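Local atomic coordinates of uncharacterized protein (Bombyx mori, PDB entry 5AZ0), a protein that probably catalyses the reduction of aldehydes and ketones with a nicotinamide cofactor, as a member of the aldo-keto reductase family. Residues G92-R95 with R96-F100; S224-G227 with T228-S232. All blocks are in the same frame, centred on the assembly; numbering follows the deposited sequence.

How the contacts relate
Both contacts are turns in loops of the same parallel barrel, at opposite ends of its strands. Contact 1 comes first along the chain, in the loop that leaves helix 78-90 and enters strand 100-105. Contact 2 follows much later, where the chain leaves strand 219-223 on its way to helix 246-255. Their centres lie 30 Å apart and their nearest atoms about 16 Å, so neither touches the other. In aldo-keto reductases the active site lies where the strands end. Contact 2 is therefore on the probable catalytic side, while contact 1 belongs to the far side, where helices run back into strands.

Contact 1: residues G92-R95 with R96-F100; sequences GVVR and REDLF
D98 meets R95 at three places: its N-H, its carbonyl oxygen and its guanidinium. The D98 carboxylate atom OD2 takes the backbone N-H of R95 in a nearly straight bond (R95 N to D98 OD2 2.8 Å, 166° at the hydrogen), with the donor standing above the carboxylate plane. The N-H of D98 reaches R95 O at 2.8 Å, closing a four-residue turn. The other carboxylate oxygen, OD1, lies over a face of the R95 guanidinium, 3.2 Å from NH2; because OD1 stands well out of the guanidinium plane no N-H points at it, and the attraction is one of charge; the two planes are 83° apart. The R95 chain bends at its third torsion (chi3 -70°), which turns the guanidinium back over the turn, and NH1 comes within 3.3 Å of E97 CB. E97 OE1 adds a long salt bridge to NH1, at 3.8 Å. R95 and E97 lie at the surface and R95 is poorly ordered, so these charge contacts are probably looser than the backbone bonds. With an alanine in place of D98 the R95 N-H is likely to lose its acceptor and the guanidinium its nearer counter-charge, freeing the R95 side of the turn. On the buried side, V94 CG2 meets L99 CD1 at 4.0 Å, the two side chains crossing at about a right angle, and helix 78-90 packs on both through I89 and V85. R96 points the other way: its NH2 bonds N132 OD1 and H130 O, while NH1 makes a weak bond to L99 O in the plane of the guanidinium. G92 ends helix 78-90 in a Schellman motif. The whole is a helix-to-strand connection of an (alpha/beta)8 barrel, made by a short 3-10 turn, 96-98, just before strand 100-105.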
loop_
_atom_site.group_PDB
_atom_site.type_symbol
_atom_site.label_atom_id
_atom_site.label_comp_id
_atom_site.label_asym_id
_atom_site.label_seq_id
_atom_site.Cartn_x
_atom_site.Cartn_y
_atom_site.Cartn_z
ATOM N N GLY A 92 19.915 18.020 3.666
ATOM C CA GLY A 92 19.487 18.404 5.029
ATOM C C GLY A 92 17.973 18.590 5.190
ATOM O O GLY A 92 17.508 19.019 6.255
ATOM N N VAL A 93 17.204 18.203 4.175
ATOM C CA VAL A 93 15.742 18.243 4.266
ATOM C C VAL A 93 15.212 17.248 5.291
ATOM O O VAL A 93 14.368 17.592 6.097
ATOM C CB VAL A 93 15.089 17.993 2.931
ATOM C CG1 VAL A 93 13.565 18.124 3.078
ATOM C CG2 VAL A 93 15.611 19.000 1.900
ATOM N N VAL A 94 15.742 16.026 5.281
ATOM C CA VAL A 94 15.438 15.028 6.347
ATOM C C VAL A 94 16.661 14.259 6.781
ATOM O O VAL A 94 17.673 14.254 6.080
ATOM C CB VAL A 94 14.439 13.971 5.813
ATOM C CG1 VAL A 94 13.083 14.593 5.670
ATOM C CG2 VAL A 94 14.871 13.384 4.478
ATOM N N ARG A 95 16.539 13.615 7.918
ATOM C CA ARG A 95 17.412 12.540 8.381
ATOM C C ARG A 95 16.683 11.185 8.074
ATOM O O ARG A 95 15.426 11.139 8.009
ATOM C CB ARG A 95 17.623 12.621 9.908
ATOM C CG ARG A 95 18.613 13.701 10.429
ATOM C CD ARG A 95 18.851 13.606 11.951
ATOM N NE ARG A 95 17.612 14.016 12.628
ATOM C CZ ARG A 95 16.785 13.238 13.354
ATOM N NH1 ARG A 95 17.037 11.940 13.613
ATOM N NH2 ARG A 95 15.675 13.785 13.858
ATOM N N ARG A 96 17.466 10.115 7.908
ATOM C CA ARG A 96 16.929 8.760 7.671
ATOM C C ARG A 96 15.808 8.473 8.648
ATOM O O ARG A 96 14.754 8.015 8.250
ATOM C CB ARG A 96 18.039 7.686 7.801
ATOM C CG ARG A 96 17.572 6.217 8.026
ATOM C CD ARG A 96 16.886 5.756 6.794
ATOM N NE ARG A 96 16.211 4.438 6.879
ATOM C CZ ARG A 96 14.903 4.262 7.054
ATOM N NH1 ARG A 96 14.100 5.281 7.365
ATOM N NH2 ARG A 96 14.423 3.063 6.994
ATOM N N GLU A 97 16.058 8.799 9.906
ATOM C CA GLU A 97 15.199 8.539 11.029
ATOM C C GLU A 97 13.832 9.232 10.889
ATOM O O GLU A 97 12.896 8.854 11.609
ATOM C CB GLU A 97 15.849 9.085 12.330
ATOM C CG GLU A 97 17.076 8.322 12.890
ATOM C CD GLU A 97 18.410 8.403 12.076
ATOM O OE1 GLU A 97 18.689 9.393 11.340
ATOM O OE2 GLU A 97 19.207 7.432 12.164
ATOM N N ASP A 98 13.738 10.283 10.060
ATOM C CA ASP A 98 12.448 10.939 9.917
ATOM C C ASP A 98 11.556 10.179 8.932
ATOM O O ASP A 98 10.384 10.507 8.829
ATOM C CB ASP A 98 12.637 12.374 9.385
ATOM C CG ASP A 98 13.594 13.229 10.294
ATOM O OD1 ASP A 98 13.549 13.106 11.528
ATOM O OD2 ASP A 98 14.430 13.946 9.731
ATOM N N LEU A 99 12.151 9.326 8.097
ATOM C CA LEU A 99 11.415 8.713 7.023
ATOM C C LEU A 99 10.855 7.347 7.466
ATOM O O LEU A 99 11.507 6.668 8.224
ATOM C CB LEU A 99 12.301 8.520 5.827
ATOM C CG LEU A 99 12.836 9.812 5.261
ATOM C CD1 LEU A 99 13.890 9.473 4.198
ATOM C CD2 LEU A 99 11.705 10.589 4.651
ATOM N N PHE A 100 9.686 7.001 6.933
ATOM C CA PHE A 100 9.093 5.695 7.049
ATOM C C PHE A 100 9.090 5.086 5.677
ATOM O O PHE A 100 8.324 5.520 4.833
ATOM C CB PHE A 100 7.648 5.803 7.555
ATOM C CG PHE A 100 7.076 4.491 7.985
ATOM C CD1 PHE A 100 6.601 3.541 7.013
ATOM C CD2 PHE A 100 7.109 4.134 9.312
ATOM C CE1 PHE A 100 6.146 2.300 7.433
ATOM C CE2 PHE A 100 6.657 2.894 9.748
ATOM C CZ PHE A 100 6.160 1.983 8.826
#

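Contact 2: residues S224-G227 with T228-S232; sequences SPFG and TMVPS
F226 and M229 are the ends of a type II' turn, closed by M229 N to F226 O at 2.8 Å (160° at the hydrogen), and it follows directly on a type I turn from S224 to G227 that shares F226 and G227. The donor sits slightly tilted from the carbonyl plane of F226. G227 takes the second position of the type II' turn with a positive phi, where a side chain would run into T228 N; this is a place that calls for glycine. The side chains of F226, M229 and V230 then gather on one side of the turn. M229 sets off with CG anti to its N, runs extended, and bends only at the last torsion (chi3 77°), which puts CE 4.0 Å from F226 CD1. V230 comes in by its methyl CG1, which lies 4.0 Å from F226 CB and nearly as close to CG, so it touches the root of the ring while the methionine methyl reaches a ring carbon further out. Both approaches to the ring are oblique. Helix 259-269 lies against F226 with T260 and N263, and N263 also touches M229. Polar backbone atoms are taken up too: S224 O accepts the G227 N-H and N201 ND2, and T228 O is bonded by K242 NZ. The side-chain contact is thus purely van der Waals and carries no directional bond; the shape of this pair of overlapping turns is fixed by the hydrogen bond from M229 N to F226 O and by the glycine, with the apolar groups fitting round it.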
loop_
_atom_site.group_PDB
_atom_site.type_symbol
_atom_site.label_atom_id
_atom_site.label_comp_id
_atom_site.label_asym_id
_atom_site.label_seq_id
_atom_site.Cartn_x
_atom_site.Cartn_y
_atom_site.Cartn_z
ATOM N N SER A 224 -4.941 1.880 -3.910
ATOM C CA SER A 224 -6.036 2.340 -4.778
ATOM C C SER A 224 -7.156 2.969 -4.010
ATOM O O SER A 224 -8.275 2.550 -4.151
ATOM C CB SER A 224 -6.655 1.205 -5.601
ATOM O OG SER A 224 -5.685 0.596 -6.417
ATOM N N PRO A 225 -6.859 3.970 -3.194
ATOM C CA PRO A 225 -7.822 4.618 -2.333
ATOM C C PRO A 225 -8.927 5.374 -3.090
ATOM O O PRO A 225 -9.965 5.655 -2.506
ATOM C CB PRO A 225 -6.962 5.549 -1.471
ATOM C CG PRO A 225 -5.777 5.858 -2.374
ATOM C CD PRO A 225 -5.521 4.590 -3.110
ATOM N N PHE A 226 -8.718 5.678 -4.364
ATOM C CA PHE A 226 -9.720 6.360 -5.205
ATOM C C PHE A 226 -10.520 5.384 -6.065
ATOM O O PHE A 226 -11.423 5.807 -6.800
ATOM C CB PHE A 226 -9.024 7.356 -6.145
ATOM C CG PHE A 226 -8.252 8.445 -5.427
ATOM C CD1 PHE A 226 -8.879 9.290 -4.548
ATOM C CD2 PHE A 226 -6.887 8.610 -5.642
ATOM C CE1 PHE A 226 -8.152 10.257 -3.839
ATOM C CE2 PHE A 226 -6.158 9.575 -4.969
ATOM C CZ PHE A 226 -6.787 10.432 -4.102
ATOM N N GLY A 227 -10.192 4.095 -5.973
ATOM C CA GLY A 227 -10.817 3.071 -6.763
ATOM C C GLY A 227 -10.853 3.496 -8.217
ATOM O O GLY A 227 -9.820 3.864 -8.779
ATOM N N THR A 228 -12.038 3.475 -8.830
ATOM C CA THR A 228 -12.176 3.874 -10.262
ATOM C C THR A 228 -12.669 5.318 -10.394
ATOM O O THR A 228 -13.100 5.730 -11.437
ATOM C CB THR A 228 -13.123 2.906 -11.031
ATOM O OG1 THR A 228 -14.393 2.816 -10.357
ATOM C CG2 THR A 228 -12.488 1.481 -11.169
ATOM N N MET A 229 -12.587 6.116 -9.344
ATOM C CA MET A 229 -13.125 7.462 -9.403
ATOM C C MET A 229 -12.325 8.349 -10.318
ATOM O O MET A 229 -12.891 9.172 -11.046
ATOM C CB MET A 229 -13.161 8.098 -8.037
ATOM C CG MET A 229 -13.802 9.453 -8.089
ATOM S SD MET A 229 -14.080 10.050 -6.448
ATOM C CE MET A 229 -12.424 10.556 -5.995
ATOM N N VAL A 230 -11.014 8.213 -10.224
ATOM C CA VAL A 230 -10.082 8.930 -11.105
ATOM C C VAL A 230 -10.003 8.344 -12.544
ATOM O O VAL A 230 -9.889 7.118 -12.700
ATOM C CB VAL A 230 -8.659 9.008 -10.462
ATOM C CG1 VAL A 230 -8.698 9.870 -9.198
ATOM C CG2 VAL A 230 -8.042 7.613 -10.187
ATOM N N PRO A 231 -10.034 9.210 -13.595
ATOM C CA PRO A 231 -9.924 8.770 -15.016
ATOM C C PRO A 231 -8.999 7.549 -15.375
ATOM O O PRO A 231 -9.444 6.644 -16.101
ATOM C CB PRO A 231 -9.479 10.056 -15.735
ATOM C CG PRO A 231 -10.121 11.162 -14.949
ATOM C CD PRO A 231 -10.326 10.662 -13.528
ATOM N N SER A 232 -7.758 7.507 -14.880
ATOM C CA SER A 232 -6.908 6.313 -15.069
ATOM C C SER A 232 -7.520 5.046 -14.448
ATOM O O SER A 232 -7.853 4.104 -15.160
ATOM C CB SER A 232 -5.521 6.541 -14.468
ATOM O OG SER A 232 -5.614 6.814 -13.082
#